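Local structure of uncharacterized protein (Legionella pneumophila subsp. pneumophila, 4WRP) at residues A7-L12 with D46-G51; Q18-M21 with R25-L28; T54-A57 with I62-F65; R69-V74 with D98-S103. The protein is of unknown function but is probably a secreted bacterial effector, and the chain described is the helical C-terminal domain of that longer protein. All coordinates share one frame; numbering follows the deposited sequence. Where two conformers were deposited one is given.

Interaction 1 (A7-L12 with D46-G51); sequences AAYHEL and DDYTKG
The phenol oxygen of Tyr9 butts against that of Tyr48, OH to OH 2.7 Å, and the two rings approach from opposite directions without overlapping. Each hydroxyl lies at the edge of the other ring, near its plane, so neither face takes part in this meeting. At both oxygens the partner sits near the trigonal direction of a phenol oxygen, as expected for a good hydrogen bond, and either tyrosine could be the donor. Tyr9 CE1 and CZ both lie 3.5 Å from Tyr48 OH. Tyr9 sends CG trans to its backbone N (chi1 176°), which carries the ring off its helix to bring the hydroxyl to Tyr48. In this all-helical domain the bond ties the start of helix 6-21 to the end of helix 34-49, across buried ground beside helix 68-83. Both oxygens have a second partner there: Asn68 ND2 for Tyr9 OH, and His71 ND1 for Tyr48 OH. Two polar atoms in the interior are thereby linked to each other and to a third helix, in a run of hydrogen bonds. Other rings enclose the pair: Tyr9 meets His71 edge-to-face, and Tyr48 is set edge-to-face with Trp13. The last turn of helix 34-49 carries bonds of its own, Thr49 OG1 turning back to Asp46 O at 2.7 Å, while Lys50 NZ forms a salt bridge with Asp46 OD1 from the syn side, tilted out of the carboxylate plane.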
loop_
_atom_site.group_PDB
_atom_site.type_symbol
_atom_site.label_atom_id
_atom_site.label_comp_id
_atom_site.label_asym_id
_atom_site.label_seq_id
_atom_site.Cartn_x
_atom_site.Cartn_y
_atom_site.Cartn_z
ATOM N N ALA A 7 -7.137 -5.156 -4.962
ATOM C CA ALA A 7 -5.968 -5.121 -5.872
ATOM C C ALA A 7 -6.089 -3.990 -6.886
ATOM O O ALA A 7 -5.120 -3.341 -7.206
ATOM C CB ALA A 7 -5.773 -6.478 -6.567
ATOM N N ALA A 8 -7.289 -3.736 -7.386
ATOM C CA ALA A 8 -7.505 -2.622 -8.330
ATOM C C ALA A 8 -7.286 -1.277 -7.651
ATOM O O ALA A 8 -6.683 -0.372 -8.260
ATOM C CB ALA A 8 -8.884 -2.676 -8.950
ATOM N N TYR A 9 -7.731 -1.132 -6.396
ATOM C CA TYR A 9 -7.390 0.098 -5.644
ATOM C C TYR A 9 -5.842 0.255 -5.516
ATOM O O TYR A 9 -5.297 1.333 -5.683
ATOM C CB TYR A 9 -8.058 0.127 -4.266
ATOM C CG TYR A 9 -7.619 1.334 -3.481
ATOM C CD1 TYR A 9 -6.442 1.317 -2.743
ATOM C CD2 TYR A 9 -8.375 2.510 -3.472
ATOM C CE1 TYR A 9 -6.014 2.431 -2.037
ATOM C CE2 TYR A 9 -7.954 3.643 -2.756
ATOM C CZ TYR A 9 -6.773 3.589 -2.041
ATOM O OH TYR A 9 -6.329 4.663 -1.335
ATOM N N HIS A 10 -5.161 -0.849 -5.226
ATOM C CA HIS A 10 -3.725 -0.830 -5.072
ATOM C C HIS A 10 -3.012 -0.482 -6.350
ATOM O O HIS A 10 -2.044 0.220 -6.301
ATOM C CB HIS A 10 -3.202 -2.136 -4.439
ATOM C CG HIS A 10 -1.740 -2.131 -4.203
ATOM N ND1 HIS A 10 -1.132 -1.273 -3.314
ATOM C CD2 HIS A 10 -0.740 -2.844 -4.784
ATOM C CE1 HIS A 10 0.174 -1.461 -3.359
ATOM N NE2 HIS A 10 0.433 -2.414 -4.235
ATOM N N GLU A 11 -3.503 -0.933 -7.490
ATOM C CA GLU A 11 -2.884 -0.517 -8.760
ATOM C C GLU A 11 -2.978 1.014 -8.968
ATOM O O GLU A 11 -2.012 1.667 -9.347
ATOM C CB GLU A 11 -3.526 -1.240 -9.929
ATOM C CG GLU A 11 -2.834 -0.863 -11.206
ATOM C CD GLU A 11 -1.312 -0.835 -11.029
ATOM O OE1 GLU A 11 -0.698 0.222 -11.335
ATOM O OE2 GLU A 11 -0.742 -1.854 -10.525
ATOM N N LEU A 12 -4.140 1.596 -8.684
ATOM C CA LEU A 12 -4.289 3.059 -8.765
ATOM C C LEU A 12 -3.331 3.712 -7.801
ATOM O O LEU A 12 -2.652 4.700 -8.139
ATOM C CB LEU A 12 -5.708 3.530 -8.397
ATOM C CG LEU A 12 -6.894 3.191 -9.268
ATOM C CD1 LEU A 12 -8.054 4.022 -8.728
ATOM C CD2 LEU A 12 -6.629 3.457 -10.772
ATOM N N ASP A 46 3.694 8.166 5.286
ATOM C CA ASP A 46 3.068 8.676 6.515
ATOM C C ASP A 46 1.996 9.709 6.174
ATOM O O ASP A 46 0.920 9.670 6.702
ATOM C CB ASP A 46 4.133 9.251 7.435
ATOM C CG ASP A 46 3.607 9.496 8.866
ATOM O OD1 ASP A 46 2.770 8.733 9.409
ATOM O OD2 ASP A 46 4.058 10.473 9.456
ATOM N N ASP A 47 2.297 10.605 5.237
ATOM C CA ASP A 47 1.334 11.602 4.793
ATOM C C ASP A 47 0.075 10.909 4.270
ATOM O O ASP A 47 -1.048 11.310 4.599
ATOM C CB ASP A 47 1.966 12.553 3.760
ATOM C CG ASP A 47 0.990 13.587 3.254
ATOM O OD1 ASP A 47 0.403 14.272 4.128
ATOM O OD2 ASP A 47 0.804 13.691 1.998
ATOM N N TYR A 48 0.248 9.815 3.542
ATOM C CA TYR A 48 -0.889 9.020 3.051
ATOM C C TYR A 48 -1.791 8.515 4.168
ATOM O O TYR A 48 -2.991 8.537 4.028
ATOM C CB TYR A 48 -0.408 7.843 2.214
ATOM C CG TYR A 48 -1.447 6.876 1.737
ATOM C CD1 TYR A 48 -2.396 7.239 0.785
ATOM C CD2 TYR A 48 -1.481 5.585 2.237
ATOM C CE1 TYR A 48 -3.332 6.348 0.314
ATOM C CE2 TYR A 48 -2.438 4.683 1.809
ATOM C CZ TYR A 48 -3.345 5.061 0.827
ATOM O OH TYR A 48 -4.280 4.150 0.405
ATOM N N THR A 49 -1.203 8.069 5.268
ATOM C CA THR A 49 -1.994 7.504 6.366
ATOM C C THR A 49 -2.639 8.603 7.215
ATOM O O THR A 49 -3.385 8.292 8.102
ATOM C CB THR A 49 -1.130 6.644 7.270
ATOM O OG1 THR A 49 -0.159 7.490 7.891
ATOM C CG2 THR A 49 -0.411 5.520 6.468
ATOM N N LYS A 50 -2.331 9.875 6.951
ATOM C CA LYS A 50 -2.856 10.974 7.713
ATOM C C LYS A 50 -3.770 11.810 6.835
ATOM O O LYS A 50 -3.949 12.958 7.090
ATOM C CB LYS A 50 -1.714 11.853 8.231
ATOM C CG LYS A 50 -0.840 11.199 9.283
ATOM C CD LYS A 50 0.371 12.060 9.592
ATOM C CE LYS A 50 0.962 11.772 10.970
ATOM N NZ LYS A 50 1.544 10.409 11.206
ATOM N N GLY A 51 -4.298 11.249 5.757
ATOM C CA GLY A 51 -5.239 11.990 4.914
ATOM C C GLY A 51 -4.663 12.580 3.648
ATOM O O GLY A 51 -5.426 13.097 2.837
#

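Interaction 2 (Q18-M21 with R25-L28); sequences QEIM and RHQL
Helix 6-21 ends at Met21, and a few residues later a short 3-10 segment that ends at His26 folds back on it, with the CA atoms of Met21 and His26 7.3 Å apart. His26 points its CB toward the helix end and lays its imidazole against the last carbonyls. The ring edge faces Ile20 O, which lies near the ring plane, 3.0 Å from His26 NE2. At an N-H...O angle of 128° this hydrogen bond is bent and weak. Met21 O stands 3.5 Å from His26 CD2 but above the ring plane, on the face that Met21 CE covers, whereas Ile20 O lies in plane at the edge. Met21, a selenomethionine here, supplies the lid. Its CB points away from the turn, but bends at chi2 (-46°) and chi3 (-50°) curl the chain round until the methyl sits over one face of His26, making a CH-pi contact. Met21 CE stands 4.1 Å from the ring centroid, displaced toward the rim, whereas SE approaches more obliquely. The side chains of Met21 and His26 cross at about a right angle. Further along, Met21 CE brushes Leu28 CD1 at 4.5 Å, and Ile20 CG2 passes His26 NE2 at 4.1 Å. The His26 ring is also stacked with Trp55, from the loop after helix 34-49. Both segments lie against helix 34-49: Ile20 and Met21 on Val44, Leu28 on Lys36 and Ala40.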
loop_
_atom_site.group_PDB
_atom_site.type_symbol
_atom_site.label_atom_id
_atom_site.label_comp_id
_atom_site.label_asym_id
_atom_site.label_seq_id
_atom_site.Cartn_x
_atom_site.Cartn_y
_atom_site.Cartn_z
ATOM N N GLN A 18 4.192 6.211 -7.537
ATOM C CA GLN A 18 5.380 6.443 -8.349
ATOM C C GLN A 18 5.438 7.868 -8.893
ATOM O O GLN A 18 6.531 8.440 -9.038
ATOM C CB GLN A 18 5.561 5.415 -9.479
ATOM C CG GLN A 18 4.514 5.416 -10.553
ATOM C CD GLN A 18 4.759 6.427 -11.630
ATOM O OE1 GLN A 18 5.887 6.841 -11.878
ATOM N NE2 GLN A 18 3.686 6.869 -12.253
ATOM N N GLU A 19 4.289 8.455 -9.180
ATOM C CA GLU A 19 4.280 9.828 -9.663
ATOM C C GLU A 19 4.788 10.707 -8.545
ATOM O O GLU A 19 5.678 11.524 -8.748
ATOM C CB GLU A 19 2.899 10.299 -10.136
ATOM C CG GLU A 19 2.917 11.799 -10.491
ATOM C CD GLU A 19 1.674 12.310 -11.212
ATOM O OE1 GLU A 19 0.927 11.496 -11.802
ATOM O OE2 GLU A 19 1.457 13.555 -11.218
ATOM N N ILE A 20 4.286 10.501 -7.343
ATOM C CA ILE A 20 4.792 11.269 -6.194
ATOM C C ILE A 20 6.299 11.111 -5.971
ATOM O O ILE A 20 6.995 12.103 -5.818
ATOM C CB ILE A 20 4.014 10.948 -4.879
ATOM C CG1 ILE A 20 2.581 11.464 -5.001
ATOM C CG2 ILE A 20 4.641 11.676 -3.722
ATOM C CD1 ILE A 20 1.583 10.803 -4.065
HETATM N N MSE A 21 6.827 9.881 -5.958
HETATM C CA MSE A 21 8.224 9.695 -5.650
HETATM C C MSE A 21 9.124 10.247 -6.759
HETATM O O MSE A 21 10.246 10.559 -6.477
HETATM C CB MSE A 21 8.611 8.231 -5.452
HETATM C CG MSE A 21 7.878 7.588 -4.280
HETATM SE SE MSE A 21 7.886 8.719 -2.686
HETATM C CE MSE A 21 9.757 9.225 -2.465
ATOM N N ARG A 25 10.741 17.801 -6.625
ATOM C CA ARG A 25 10.917 18.397 -5.287
ATOM C C ARG A 25 11.558 17.488 -4.251
ATOM O O ARG A 25 11.904 17.969 -3.181
ATOM C CB ARG A 25 9.585 18.939 -4.751
ATOM C CG ARG A 25 9.165 20.145 -5.546
ATOM C CD ARG A 25 7.777 20.638 -5.237
ATOM N NE ARG A 25 7.520 21.799 -6.082
ATOM C CZ ARG A 25 8.044 23.016 -5.899
ATOM N NH1 ARG A 25 8.856 23.265 -4.870
ATOM N NH2 ARG A 25 7.759 23.999 -6.752
ATOM N N HIS A 26 11.711 16.186 -4.531
ATOM C CA HIS A 26 12.378 15.339 -3.563
ATOM C C HIS A 26 13.882 15.501 -3.599
ATOM O O HIS A 26 14.549 15.118 -2.636
ATOM C CB HIS A 26 12.057 13.876 -3.784
ATOM C CG HIS A 26 10.653 13.516 -3.455
ATOM N ND1 HIS A 26 10.158 13.526 -2.163
ATOM C CD2 HIS A 26 9.633 13.124 -4.250
ATOM C CE1 HIS A 26 8.894 13.150 -2.185
ATOM N NE2 HIS A 26 8.556 12.897 -3.439
ATOM N N GLN A 27 14.414 15.982 -4.720
ATOM C CA GLN A 27 15.868 16.128 -4.885
ATOM C C GLN A 27 16.587 14.828 -4.486
ATOM O O GLN A 27 17.526 14.844 -3.698
ATOM C CB GLN A 27 16.403 17.308 -4.047
ATOM C CG GLN A 27 15.781 18.671 -4.346
ATOM C CD GLN A 27 16.386 19.365 -5.555
ATOM O OE1 GLN A 27 15.673 19.988 -6.352
ATOM N NE2 GLN A 27 17.712 19.287 -5.687
ATOM N N LEU A 28 16.104 13.699 -5.004
ATOM C CA LEU A 28 16.739 12.410 -4.774
ATOM C C LEU A 28 17.453 11.969 -6.032
ATOM O O LEU A 28 16.993 12.179 -7.135
ATOM C CB LEU A 28 15.735 11.333 -4.376
ATOM C CG LEU A 28 15.207 11.434 -2.946
ATOM C CD1 LEU A 28 14.025 10.485 -2.791
ATOM C CD2 LEU A 28 16.295 11.184 -1.912
#

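Interaction 3 (T54-A57 with I62-F65); sequences TWWA and IFTF
The nearest CA atoms of the two segments, those of Trp56 and Ile62, are 9.2 Å apart; segment 54-57 is irregular, while residues 62-64 take helical angles without regular helical bonds. Both segments belong to the long loop between helices 34-49 and 68-83 of this all-helical domain, and their contact closes a short turn of chain within that connection, through side chains alone. Trp56 supplies one side. Its CB meets the rim of the Phe63 ring, 3.8 Å from CE1 and near the ring plane, and the two side chains cross at about a right angle. The six-membered part of the indole meets Ile62 CD1 obliquely, at 4.0 Å from CE3. Ile62 CG1 takes the position between its backbone N and carbonyl carbon (chi1 69°), and an extended chi2 then carries CD1 out to the indole. Around them Trp13 stacks on Trp56, and Tyr48 meets both Trp56 and Phe63 at a slant. The Trp56 NE1 bond to Val44 O of helix 34-49 helps hold the indole's orientation. On the other segment, the backbone folds back on itself through Phe65 N, which bonds to Ile62 O at 3.2 Å.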
loop_
_atom_site.group_PDB
_atom_site.type_symbol
_atom_site.label_atom_id
_atom_site.label_comp_id
_atom_site.label_asym_id
_atom_site.label_seq_id
_atom_site.Cartn_x
_atom_site.Cartn_y
_atom_site.Cartn_z
ATOM N N THR A 54 -0.295 16.665 2.412
ATOM C CA THR A 54 0.934 17.279 1.907
ATOM C C THR A 54 1.314 16.827 0.510
ATOM O O THR A 54 1.641 17.654 -0.308
ATOM C CB THR A 54 2.138 17.066 2.832
ATOM O OG1 THR A 54 1.791 17.484 4.151
ATOM C CG2 THR A 54 3.318 17.912 2.376
ATOM N N TRP A 55 1.302 15.531 0.231
ATOM C CA TRP A 55 1.872 15.011 -1.022
ATOM C C TRP A 55 0.852 14.411 -1.957
ATOM O O TRP A 55 1.139 14.208 -3.120
ATOM C CB TRP A 55 2.913 13.935 -0.691
ATOM C CG TRP A 55 4.186 14.471 -0.160
ATOM C CD1 TRP A 55 4.601 14.527 1.159
ATOM C CD2 TRP A 55 5.238 15.038 -0.941
ATOM N NE1 TRP A 55 5.861 15.099 1.223
ATOM C CE2 TRP A 55 6.262 15.431 -0.048
ATOM C CE3 TRP A 55 5.402 15.274 -2.311
ATOM C CZ2 TRP A 55 7.430 16.044 -0.487
ATOM C CZ3 TRP A 55 6.586 15.866 -2.751
ATOM C CH2 TRP A 55 7.575 16.247 -1.846
ATOM N N TRP A 56 -0.340 14.105 -1.443
ATOM C CA TRP A 56 -1.352 13.347 -2.186
ATOM C C TRP A 56 -2.578 14.161 -2.622
ATOM O O TRP A 56 -3.591 13.563 -3.005
ATOM C CB TRP A 56 -1.849 12.189 -1.316
ATOM C CG TRP A 56 -0.819 11.182 -1.009
ATOM C CD1 TRP A 56 0.140 11.281 -0.074
ATOM C CD2 TRP A 56 -0.600 9.936 -1.681
ATOM N NE1 TRP A 56 0.911 10.183 -0.071
ATOM C CE2 TRP A 56 0.493 9.333 -1.056
ATOM C CE3 TRP A 56 -1.231 9.276 -2.739
ATOM C CZ2 TRP A 56 0.987 8.074 -1.439
ATOM C CZ3 TRP A 56 -0.757 8.015 -3.114
ATOM C CH2 TRP A 56 0.345 7.437 -2.469
ATOM N N ALA A 57 -2.512 15.499 -2.586
ATOM C CA ALA A 57 -3.702 16.327 -2.904
ATOM C C ALA A 57 -4.210 16.080 -4.325
ATOM O O ALA A 57 -5.413 15.966 -4.549
ATOM C CB ALA A 57 -3.409 17.797 -2.692
ATOM N N ILE A 62 -8.771 9.212 -4.273
ATOM C CA ILE A 62 -8.593 7.852 -3.760
ATOM C C ILE A 62 -8.978 7.683 -2.297
ATOM O O ILE A 62 -9.324 6.584 -1.896
ATOM C CB ILE A 62 -7.185 7.283 -4.027
ATOM C CG1 ILE A 62 -6.121 7.998 -3.194
ATOM C CG2 ILE A 62 -6.896 7.350 -5.518
ATOM C CD1 ILE A 62 -4.718 7.495 -3.487
ATOM N N PHE A 63 -8.980 8.758 -1.514
ATOM C CA PHE A 63 -9.290 8.647 -0.086
ATOM C C PHE A 63 -10.778 8.413 0.159
ATOM O O PHE A 63 -11.168 8.022 1.253
ATOM C CB PHE A 63 -8.792 9.883 0.719
ATOM C CG PHE A 63 -7.299 10.013 0.713
ATOM C CD1 PHE A 63 -6.653 10.643 -0.338
ATOM C CD2 PHE A 63 -6.540 9.436 1.705
ATOM C CE1 PHE A 63 -5.242 10.708 -0.377
ATOM C CE2 PHE A 63 -5.156 9.467 1.666
ATOM C CZ PHE A 63 -4.504 10.127 0.638
ATOM N N THR A 64 -11.609 8.671 -0.837
ATOM C CA THR A 64 -13.042 8.422 -0.703
ATOM C C THR A 64 -13.395 6.970 -1.078
ATOM O O THR A 64 -14.437 6.500 -0.693
ATOM C CB THR A 64 -13.886 9.374 -1.594
ATOM O OG1 THR A 64 -13.682 9.038 -2.990
ATOM C CG2 THR A 64 -13.520 10.841 -1.342
ATOM N N PHE A 65 -12.534 6.258 -1.804
ATOM C CA PHE A 65 -12.862 4.908 -2.207
ATOM C C PHE A 65 -12.989 3.961 -0.990
ATOM O O PHE A 65 -12.340 4.135 0.069
ATOM C CB PHE A 65 -11.875 4.348 -3.241
ATOM C CG PHE A 65 -11.825 5.109 -4.548
ATOM C CD1 PHE A 65 -12.928 5.821 -5.041
ATOM C CD2 PHE A 65 -10.675 5.079 -5.310
ATOM C CE1 PHE A 65 -12.866 6.481 -6.268
ATOM C CE2 PHE A 65 -10.616 5.736 -6.533
ATOM C CZ PHE A 65 -11.711 6.429 -7.021
#

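Interaction 4 (R69-V74 with D98-S103); sequences RHHVKV and DNLAIS
Leu100 fills the contact, setting its CD1 methyl between His71 and Val74 of helix 68-83. CD1 lies 3.9 Å from His71 NE2, approaching the imidazole obliquely, and 3.9 Å from Val74 CG1. In this all-helical domain the contact pins the irregular chain after helix 90-98 onto helix 68-83. The other branch, Leu100 CD2, is a little farther from His71 NE2 (4.1 Å), while Leu100 CB meets Val74 CG1 at 4.0 Å. The leucine and the imidazole cross at about a right angle. Val74 points its CB toward Leu100, and CG1, trans to the backbone N (chi1 179°), is the branch that touches. Leu100 stands in a type I turn from Asn99 to Ile102, closed by a weak bond of Ile102 N to Asn99 O. His71 is positioned by hydrogen bonds at both of its nitrogens, ND1 with Tyr48 OH and NE2 with His10 ND1. The imidazole plane is thereby tied to helices 34-49 and 6-21, and the methyls of Leu100 pack beside an already anchored ring. Phe6 and His10 of helix 6-21 pack against Leu100 as well. Just before the turn, Asp98 O accepts a bond from His10 NE2, so that the His10 ring bridges the two segments of this contact, with ND1 on His71 and NE2 on Asp98 O.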
loop_
_atom_site.group_PDB
_atom_site.type_symbol
_atom_site.label_atom_id
_atom_site.label_comp_id
_atom_site.label_asym_id
_atom_site.label_seq_id
_atom_site.Cartn_x
_atom_site.Cartn_y
_atom_site.Cartn_z
ATOM N N ARG A 69 -9.647 2.655 3.442
ATOM C CA ARG A 69 -9.486 2.437 4.848
ATOM C C ARG A 69 -8.546 1.272 5.142
ATOM O O ARG A 69 -7.609 1.413 5.925
ATOM C CB ARG A 69 -10.828 2.216 5.522
ATOM C CG ARG A 69 -10.661 2.143 7.021
ATOM C CD ARG A 69 -12.021 1.975 7.645
ATOM N NE ARG A 69 -11.974 1.175 8.868
ATOM C CZ ARG A 69 -12.474 1.554 10.039
ATOM N NH1 ARG A 69 -12.401 0.732 11.081
ATOM N NH2 ARG A 69 -13.072 2.731 10.165
ATOM N N HIS A 70 -8.769 0.125 4.511
ATOM C CA HIS A 70 -7.937 -0.995 4.788
ATOM C C HIS A 70 -6.545 -0.783 4.166
ATOM O O HIS A 70 -5.547 -1.210 4.719
ATOM C CB HIS A 70 -8.516 -2.260 4.211
ATOM C CG HIS A 70 -7.687 -3.462 4.492
ATOM N ND1 HIS A 70 -7.595 -4.020 5.750
ATOM C CD2 HIS A 70 -6.895 -4.206 3.690
ATOM C CE1 HIS A 70 -6.803 -5.075 5.703
ATOM N NE2 HIS A 70 -6.348 -5.194 4.469
ATOM N N HIS A 71 -6.488 -0.101 3.027
ATOM C CA HIS A 71 -5.196 0.110 2.372
ATOM C C HIS A 71 -4.289 0.994 3.222
ATOM O O HIS A 71 -3.131 0.686 3.417
ATOM C CB HIS A 71 -5.399 0.691 1.019
ATOM C CG HIS A 71 -4.173 0.673 0.179
ATOM N ND1 HIS A 71 -3.270 1.705 0.188
ATOM C CD2 HIS A 71 -3.700 -0.230 -0.712
ATOM C CE1 HIS A 71 -2.275 1.434 -0.634
ATOM N NE2 HIS A 71 -2.522 0.273 -1.207
ATOM N N VAL A 72 -4.861 2.053 3.774
ATOM C CA VAL A 72 -4.204 2.899 4.759
ATOM C C VAL A 72 -3.729 2.077 5.970
ATOM O O VAL A 72 -2.597 2.240 6.390
ATOM C CB VAL A 72 -5.121 4.079 5.139
ATOM C CG1 VAL A 72 -4.736 4.770 6.453
ATOM C CG2 VAL A 72 -5.155 5.063 3.971
ATOM N N LYS A 73 -4.572 1.194 6.512
ATOM C CA LYS A 73 -4.129 0.285 7.587
ATOM C C LYS A 73 -2.861 -0.512 7.184
ATOM O O LYS A 73 -1.917 -0.587 7.947
ATOM C CB LYS A 73 -5.240 -0.662 7.962
ATOM C CG LYS A 73 -5.194 -1.246 9.369
ATOM C CD LYS A 73 -4.186 -2.377 9.583
ATOM C CE LYS A 73 -4.501 -3.654 8.803
ATOM N NZ LYS A 73 -3.483 -4.734 9.029
ATOM N N VAL A 74 -2.840 -1.104 5.993
ATOM C CA VAL A 74 -1.651 -1.844 5.556
ATOM C C VAL A 74 -0.425 -0.925 5.444
ATOM O O VAL A 74 0.660 -1.275 5.926
ATOM C CB VAL A 74 -1.940 -2.599 4.235
ATOM C CG1 VAL A 74 -0.702 -3.347 3.746
ATOM C CG2 VAL A 74 -3.102 -3.584 4.490
ATOM N N ASP A 98 4.917 -2.788 -3.501
ATOM C CA ASP A 98 4.429 -3.302 -4.779
ATOM C C ASP A 98 3.490 -4.449 -4.547
ATOM O O ASP A 98 2.409 -4.491 -5.094
ATOM C CB ASP A 98 5.613 -3.803 -5.587
ATOM C CG ASP A 98 5.467 -3.562 -7.041
ATOM O OD1 ASP A 98 4.343 -3.212 -7.482
ATOM O OD2 ASP A 98 6.501 -3.753 -7.751
ATOM N N ASN A 99 3.881 -5.329 -3.622
ATOM C CA ASN A 99 3.224 -6.607 -3.410
ATOM C C ASN A 99 2.251 -6.664 -2.222
ATOM O O ASN A 99 1.872 -7.767 -1.788
ATOM C CB ASN A 99 4.345 -7.624 -3.209
ATOM C CG ASN A 99 5.127 -7.843 -4.492
ATOM O OD1 ASN A 99 4.556 -8.253 -5.478
ATOM N ND2 ASN A 99 6.402 -7.579 -4.479
ATOM N N LEU A 100 1.846 -5.516 -1.693
ATOM C CA LEU A 100 1.090 -5.519 -0.447
ATOM C C LEU A 100 -0.318 -6.066 -0.648
ATOM O O LEU A 100 -0.951 -6.478 0.318
ATOM C CB LEU A 100 1.071 -4.145 0.244
ATOM C CG LEU A 100 0.280 -3.026 -0.397
ATOM C CD1 LEU A 100 -1.205 -3.185 -0.121
ATOM C CD2 LEU A 100 0.786 -1.687 0.098
ATOM N N ALA A 101 -0.800 -6.111 -1.877
ATOM C CA ALA A 101 -2.175 -6.542 -2.086
ATOM C C ALA A 101 -2.303 -8.036 -2.341
ATOM O O ALA A 101 -3.386 -8.558 -2.354
ATOM C CB ALA A 101 -2.836 -5.757 -3.203
ATOM N N ILE A 102 -1.214 -8.747 -2.508
ATOM C CA ILE A 102 -1.356 -10.154 -2.840
ATOM C C ILE A 102 -1.329 -11.020 -1.598
ATOM O O ILE A 102 -0.748 -10.646 -0.552
ATOM C CB ILE A 102 -0.284 -10.582 -3.809
ATOM C CG1 ILE A 102 1.063 -10.589 -3.139
ATOM C CG2 ILE A 102 -0.313 -9.663 -5.024
ATOM C CD1 ILE A 102 2.172 -10.871 -4.121
ATOM N N SER A 103 -1.946 -12.177 -1.691
ATOM C CA SER A 103 -1.908 -13.071 -0.546
ATOM C C SER A 103 -1.862 -14.496 -0.999
ATOM O O SER A 103 -2.214 -14.803 -2.132
ATOM C CB SER A 103 -3.120 -12.796 0.355
ATOM O OG SER A 103 -4.307 -13.068 -0.370
#

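Overall arrangement
From the N terminus, helix 6-21 opens interaction 1, whose partner on helix 34-49 comes 34 residues later. Within that long loop lies interaction 2, a short one closed just past the end of helix 6-21. Interaction 3 then closes a small loop of its own between helices 34-49 and 68-83, and interaction 4 follows in series, spanning helix 90-98; no loops cross. Interactions 1 and 4 adjoin in space through Tyr48, His71 and His10, joining helices 6-21, 34-49 and 68-83 to the irregular chain after helix 90-98. Interaction 3 touches interaction 1 through Asp47 and interaction 2 through Trp55 and Trp56. Interactions 2 and 4 lie about 21 Å apart, centre to centre.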